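Local coordinates for hypothetical protein (Staphylococcus aureus subsp. aureus, PDB 2IL5) that is of unknown function but belongs to the Activator of Hsp90 ATPase homolog 1-like family and may bind a small hydrophobic ligand, as Bet v 1-like relatives do, at residues V14-E19 with A149-F154; Q103-V108 with L121-S126. All blocks are in the same frame, centred on the assembly; numbering follows the deposited sequence.

Contact 1. Residues V14-E19 with A149-F154; sequences VEVEIE and AMVHGF
Met150, a selenomethionine, is the first residue of the helical segment 149-154 to meet the strand 14-19: its CB lies 3.9 Å from CG2 of Val16, the two side chains crossing at about a right angle. The touch is made by the base of the long side chain, because the chain bends at both chi2 (-62°) and chi3 and carries the selenium away from the strand toward Tyr124 on the neighbouring strand. One residue on, Val151 comes at Val16 obliquely from the flank of the helix. CG2 of Val151, set beside the backbone N, lies 4.0 Å from both CG1 and CG2 of Val16, so Val16 rests against two successive helical residues. The carbonyl O of Val151 also lies near CD1 of Ile18, two residues further along the strand. One helical turn after Met150, Phe154 turns its CB to the same CD1 at 3.9 Å; Ile18 reaches this far because its chain is extended, chi2 178°. The ring of Phe154 lies beneath the neighbouring strand 118-128, where it meets Tyr124 edge-to-face. No hydrogen bond joins the segments, and the fit is made by apolar side chains over axes 8.9 Å apart that run in roughly the same direction, 34° between them. The glutamates that alternate with Val16 and Ile18 belong to the other surface of the sheet, where Glu15 bonds to Tyr123. A long C-terminal helix packed in this way on the concave side of an antiparallel sheet is characteristic of the helix-grip fold of the Bet v 1-like clan.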
loop_
_atom_site.group_PDB
_atom_site.type_symbol
_atom_site.label_atom_id
_atom_site.label_comp_id
_atom_site.label_asym_id
_atom_site.label_seq_id
_atom_site.Cartn_x
_atom_site.Cartn_y
_atom_site.Cartn_z
ATOM N N VAL A 14 6.350 10.468 -8.201
ATOM C CA VAL A 14 7.076 10.357 -6.964
ATOM C C VAL A 14 7.255 8.870 -6.614
ATOM O O VAL A 14 6.400 8.032 -6.928
ATOM C CB VAL A 14 6.525 11.222 -5.796
ATOM C CG1 VAL A 14 6.321 12.683 -6.254
ATOM C CG2 VAL A 14 5.290 10.674 -5.256
ATOM N N GLU A 15 8.377 8.596 -5.949
ATOM C CA GLU A 15 8.722 7.299 -5.498
ATOM C C GLU A 15 8.957 7.274 -4.004
ATOM O O GLU A 15 9.695 8.092 -3.467
ATOM C CB GLU A 15 9.950 6.792 -6.273
ATOM C CG GLU A 15 9.641 6.676 -7.743
ATOM C CD GLU A 15 10.821 6.323 -8.583
ATOM O OE1 GLU A 15 11.712 7.166 -8.753
ATOM O OE2 GLU A 15 10.866 5.189 -9.105
ATOM N N VAL A 16 8.352 6.287 -3.355
ATOM C CA VAL A 16 8.491 6.088 -1.933
ATOM C C VAL A 16 9.218 4.762 -1.702
ATOM O O VAL A 16 8.874 3.746 -2.277
ATOM C CB VAL A 16 7.084 6.211 -1.212
ATOM C CG1 VAL A 16 7.133 5.725 0.215
ATOM C CG2 VAL A 16 6.580 7.697 -1.266
ATOM N N GLU A 17 10.254 4.800 -0.871
ATOM C CA GLU A 17 11.035 3.620 -0.572
ATOM C C GLU A 17 11.054 3.482 0.919
ATOM O O GLU A 17 11.522 4.373 1.614
ATOM C CB GLU A 17 12.453 3.747 -1.125
ATOM C CG GLU A 17 12.504 3.682 -2.661
ATOM C CD GLU A 17 13.899 3.862 -3.182
ATOM O OE1 GLU A 17 14.426 4.990 -3.059
ATOM O OE2 GLU A 17 14.475 2.883 -3.705
ATOM N N ILE A 18 10.522 2.371 1.405
ATOM C CA ILE A 18 10.465 2.119 2.848
ATOM C C ILE A 18 11.054 0.750 3.203
ATOM O O ILE A 18 10.717 -0.255 2.587
ATOM C CB ILE A 18 9.013 2.277 3.436
ATOM C CG1 ILE A 18 8.519 3.734 3.287
ATOM C CG2 ILE A 18 8.987 1.809 4.907
ATOM C CD1 ILE A 18 7.101 4.004 3.775
ATOM N N GLU A 19 11.963 0.730 4.177
ATOM C CA GLU A 19 12.480 -0.526 4.743
ATOM C C GLU A 19 11.971 -0.713 6.176
ATOM O O GLU A 19 12.124 0.182 7.015
ATOM C CB GLU A 19 14.014 -0.560 4.735
ATOM C CG GLU A 19 14.575 -1.778 5.458
ATOM C CD GLU A 19 16.090 -1.839 5.480
ATOM O OE1 GLU A 19 16.759 -0.826 5.185
ATOM O OE2 GLU A 19 16.615 -2.920 5.798
ATOM N N ALA A 149 3.379 13.097 2.334
ATOM C CA ALA A 149 2.057 12.596 2.667
ATOM C C ALA A 149 1.952 11.070 2.491
ATOM O O ALA A 149 1.347 10.371 3.323
ATOM C CB ALA A 149 0.965 13.309 1.805
HETATM N N MSE A 150 2.483 10.577 1.380
HETATM C CA MSE A 150 2.565 9.126 1.116
HETATM C C MSE A 150 3.492 8.364 2.050
HETATM O O MSE A 150 3.138 7.302 2.495
HETATM C CB MSE A 150 2.920 8.853 -0.351
HETATM C CG MSE A 150 1.886 9.447 -1.285
HETATM SE SE MSE A 150 0.051 8.745 -1.123
HETATM C CE MSE A 150 -0.883 10.286 -0.353
ATOM N N VAL A 151 4.669 8.905 2.343
ATOM C CA VAL A 151 5.548 8.342 3.335
ATOM C C VAL A 151 4.796 8.187 4.655
ATOM O O VAL A 151 4.784 7.110 5.248
ATOM C CB VAL A 151 6.824 9.211 3.517
ATOM C CG1 VAL A 151 7.606 8.801 4.779
ATOM C CG2 VAL A 151 7.708 9.077 2.318
ATOM N N HIS A 152 4.152 9.257 5.110
ATOM C CA HIS A 152 3.425 9.267 6.380
ATOM C C HIS A 152 2.225 8.312 6.365
ATOM O O HIS A 152 2.030 7.573 7.282
ATOM C CB HIS A 152 2.998 10.699 6.704
ATOM C CG HIS A 152 2.175 10.824 7.951
ATOM N ND1 HIS A 152 2.720 10.726 9.217
ATOM C CD2 HIS A 152 0.847 11.037 8.127
ATOM C CE1 HIS A 152 1.769 10.898 10.119
ATOM N NE2 HIS A 152 0.623 11.084 9.485
ATOM N N GLY A 153 1.443 8.310 5.292
ATOM C CA GLY A 153 0.292 7.430 5.203
ATOM C C GLY A 153 0.669 5.959 5.183
ATOM O O GLY A 153 -0.016 5.153 5.803
ATOM N N PHE A 154 1.761 5.607 4.494
ATOM C CA PHE A 154 2.252 4.231 4.516
ATOM C C PHE A 154 2.874 3.786 5.842
ATOM O O PHE A 154 2.647 2.656 6.249
ATOM C CB PHE A 154 3.225 3.936 3.355
ATOM C CG PHE A 154 2.545 3.758 2.046
ATOM C CD1 PHE A 154 1.650 2.706 1.849
ATOM C CD2 PHE A 154 2.777 4.655 1.003
ATOM C CE1 PHE A 154 1.006 2.538 0.610
ATOM C CE2 PHE A 154 2.140 4.493 -0.223
ATOM C CZ PHE A 154 1.253 3.426 -0.418
#

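Contact 2. Residues Q103-V108 with L121-S126; sequences QDVIEV and LFYYRS
A chi1 of 166° sets the ring of Tyr124 anti to its backbone N and sends it across to the opposing strand, while Asp104, with chi1 -51°, brings its carboxylate back to meet it. CE1 of Tyr124 passes 3.6 Å from CB of Asp104, and the ring and carboxylate planes are 77° apart. Tyr124 OH lies 3.0 Å from Asp104 OD2 and is also hydrogen-bonded to the hydroxyl of Tyr146 on helix 136-166. The second oxygen of Asp104, OD1, accepts a hydrogen bond of 2.9 Å from OG of Ser126, arriving from well above the carboxylate plane. Ser126 OG is in turn linked to Tyr146, so the carboxylate of Asp104 and the hydroxyls of the buried Tyr124 and Ser126 form one polar cluster with Tyr146. Further along the same face, Ile106 places CG1 at the edge of the Tyr124 ring and CG2 3.7 Å from CE1 of Phe122, so one aliphatic side chain touches both aromatic rings. On the other face, Arg125 runs alongside Val105, with Val105 CB under one face of the guanidinium, toward its rim, and Arg125 NH2 3.6 Å from CG2 of Val105. Arg125 NH1 donates in the guanidinium plane to OH of Tyr123, 3.0 Å away, which fixes the turn of this group; Tyr123 OH also bonds to Glu15. Glu107 lies beside the Tyr123 ring, while its carboxylate makes a salt bridge with Lys91. Paired backbone bonds between Val105 and Arg125 and between Glu107 and Tyr123 hold the strands together, Tyr123 N to Glu107 O being 2.7 Å. The alternation of hydrogen-bonded and non-hydrogen-bonded pairs is regular antiparallel pairing, and strands 104-112 and 118-128, consecutive in the chain, make a beta hairpin in the sheet of the Bet v 1-like fold.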
loop_
_atom_site.group_PDB
_atom_site.type_symbol
_atom_site.label_atom_id
_atom_site.label_comp_id
_atom_site.label_asym_id
_atom_site.label_seq_id
_atom_site.Cartn_x
_atom_site.Cartn_y
_atom_site.Cartn_z
ATOM N N GLN A 103 -2.671 4.244 -12.588
ATOM C CA GLN A 103 -2.386 3.277 -11.520
ATOM C C GLN A 103 -1.084 3.628 -10.821
ATOM O O GLN A 103 -0.016 3.767 -11.451
ATOM C CB GLN A 103 -2.228 1.838 -12.022
ATOM C CG GLN A 103 -3.204 1.339 -13.012
ATOM C CD GLN A 103 -2.492 0.550 -14.089
ATOM O OE1 GLN A 103 -1.947 1.126 -15.035
ATOM N NE2 GLN A 103 -2.473 -0.774 -13.946
ATOM N N ASP A 104 -1.174 3.739 -9.511
ATOM C CA ASP A 104 -0.013 3.659 -8.684
ATOM C C ASP A 104 0.485 2.195 -8.620
ATOM O O ASP A 104 -0.265 1.233 -8.762
ATOM C CB ASP A 104 -0.296 4.173 -7.293
ATOM C CG ASP A 104 -0.962 5.563 -7.287
ATOM O OD1 ASP A 104 -0.804 6.351 -8.265
ATOM O OD2 ASP A 104 -1.610 5.861 -6.246
ATOM N N VAL A 105 1.776 2.087 -8.373
ATOM C CA VAL A 105 2.469 0.814 -8.337
ATOM C C VAL A 105 2.981 0.603 -6.932
ATOM O O VAL A 105 3.596 1.469 -6.376
ATOM C CB VAL A 105 3.643 0.787 -9.394
ATOM C CG1 VAL A 105 4.670 -0.305 -9.071
ATOM C CG2 VAL A 105 3.066 0.656 -10.833
ATOM N N ILE A 106 2.697 -0.563 -6.378
ATOM C CA ILE A 106 3.373 -1.072 -5.174
ATOM C C ILE A 106 4.235 -2.306 -5.511
ATOM O O ILE A 106 3.767 -3.232 -6.144
ATOM C CB ILE A 106 2.325 -1.458 -4.085
ATOM C CG1 ILE A 106 1.745 -0.171 -3.451
ATOM C CG2 ILE A 106 2.941 -2.398 -3.009
ATOM C CD1 ILE A 106 0.566 -0.420 -2.447
ATOM N N GLU A 107 5.501 -2.299 -5.114
ATOM C CA GLU A 107 6.342 -3.514 -5.196
ATOM C C GLU A 107 6.958 -3.710 -3.826
ATOM O O GLU A 107 7.618 -2.822 -3.322
ATOM C CB GLU A 107 7.393 -3.406 -6.273
ATOM C CG GLU A 107 6.775 -3.233 -7.656
ATOM C CD GLU A 107 7.741 -2.951 -8.767
ATOM O OE1 GLU A 107 8.931 -2.676 -8.509
ATOM O OE2 GLU A 107 7.307 -3.040 -9.955
ATOM N N VAL A 108 6.664 -4.846 -3.198
ATOM C CA VAL A 108 7.106 -5.087 -1.849
ATOM C C VAL A 108 7.771 -6.479 -1.757
ATOM O O VAL A 108 7.182 -7.498 -2.108
ATOM C CB VAL A 108 5.961 -4.849 -0.777
ATOM C CG1 VAL A 108 4.804 -5.796 -0.988
ATOM C CG2 VAL A 108 6.528 -4.972 0.676
ATOM N N LEU A 121 11.015 -4.678 2.236
ATOM C CA LEU A 121 11.399 -3.607 1.339
ATOM C C LEU A 121 10.221 -3.207 0.409
ATOM O O LEU A 121 9.766 -3.963 -0.476
ATOM C CB LEU A 121 12.665 -3.971 0.569
ATOM C CG LEU A 121 13.873 -4.382 1.436
ATOM C CD1 LEU A 121 14.953 -5.077 0.607
ATOM C CD2 LEU A 121 14.436 -3.160 2.174
ATOM N N PHE A 122 9.735 -2.000 0.666
ATOM C CA PHE A 122 8.543 -1.485 0.020
ATOM C C PHE A 122 8.912 -0.382 -0.959
ATOM O O PHE A 122 9.601 0.570 -0.588
ATOM C CB PHE A 122 7.532 -0.996 1.109
ATOM C CG PHE A 122 6.357 -0.171 0.558
ATOM C CD1 PHE A 122 5.202 -0.802 0.088
ATOM C CD2 PHE A 122 6.405 1.251 0.558
ATOM C CE1 PHE A 122 4.126 -0.041 -0.359
ATOM C CE2 PHE A 122 5.346 2.030 0.095
ATOM C CZ PHE A 122 4.195 1.397 -0.345
ATOM N N TYR A 123 8.429 -0.503 -2.191
ATOM C CA TYR A 123 8.594 0.542 -3.204
ATOM C C TYR A 123 7.227 0.984 -3.716
ATOM O O TYR A 123 6.401 0.145 -3.976
ATOM C CB TYR A 123 9.416 -0.009 -4.380
ATOM C CG TYR A 123 9.377 0.876 -5.610
ATOM C CD1 TYR A 123 10.202 1.982 -5.720
ATOM C CD2 TYR A 123 8.507 0.596 -6.675
ATOM C CE1 TYR A 123 10.199 2.803 -6.893
ATOM C CE2 TYR A 123 8.501 1.381 -7.827
ATOM C CZ TYR A 123 9.361 2.499 -7.927
ATOM O OH TYR A 123 9.331 3.319 -9.042
ATOM N N TYR A 124 7.007 2.280 -3.882
ATOM C CA TYR A 124 5.769 2.800 -4.406
ATOM C C TYR A 124 6.048 3.898 -5.416
ATOM O O TYR A 124 6.904 4.763 -5.173
ATOM C CB TYR A 124 4.947 3.349 -3.258
ATOM C CG TYR A 124 3.739 4.234 -3.567
ATOM C CD1 TYR A 124 2.482 3.685 -3.852
ATOM C CD2 TYR A 124 3.849 5.640 -3.495
ATOM C CE1 TYR A 124 1.348 4.501 -4.056
ATOM C CE2 TYR A 124 2.742 6.477 -3.737
ATOM C CZ TYR A 124 1.500 5.912 -3.994
ATOM O OH TYR A 124 0.429 6.766 -4.223
ATOM N N ARG A 125 5.309 3.862 -6.526
ATOM C CA ARG A 125 5.410 4.874 -7.582
ATOM C C ARG A 125 4.032 5.478 -7.886
ATOM O O ARG A 125 3.061 4.750 -8.082
ATOM C CB ARG A 125 6.009 4.283 -8.831
ATOM C CG ARG A 125 6.453 5.362 -9.772
ATOM C CD ARG A 125 7.075 4.870 -11.044
ATOM N NE ARG A 125 6.338 3.868 -11.797
ATOM C CZ ARG A 125 6.664 2.565 -11.853
ATOM N NH1 ARG A 125 7.655 2.048 -11.122
ATOM N NH2 ARG A 125 5.969 1.751 -12.610
ATOM N N SER A 126 3.952 6.802 -7.894
ATOM C CA SER A 126 2.697 7.482 -8.196
ATOM C C SER A 126 2.910 8.706 -9.063
ATOM O O SER A 126 3.809 9.479 -8.804
ATOM C CB SER A 126 2.010 7.946 -6.908
ATOM O OG SER A 126 0.759 8.535 -7.235
HETATM O O HOH W 1 2.989 5.254 -11.514
#

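The centres of the two contacts lie about 9 Å apart, and strand 118-128, which belongs to contact 2, lies in the sheet between strand 12-22 of contact 1 and strand 104-112. Backbone bonding continues from contact 2 into contact 1, with Ile18 O 2.8 Å from Phe122 N. Beneath the sheet, the helix of contact 1 meets the aromatic face of contact 2: Phe154 CE1 packs 3.5 Å from Phe122 CZ. Together they probably line part of the interior between sheet and helix that in Bet v 1-like relatives often holds a ligand. A sodium ion lies about 7 Å from the side chain of Asp104 and about 11 Å from that of Met150.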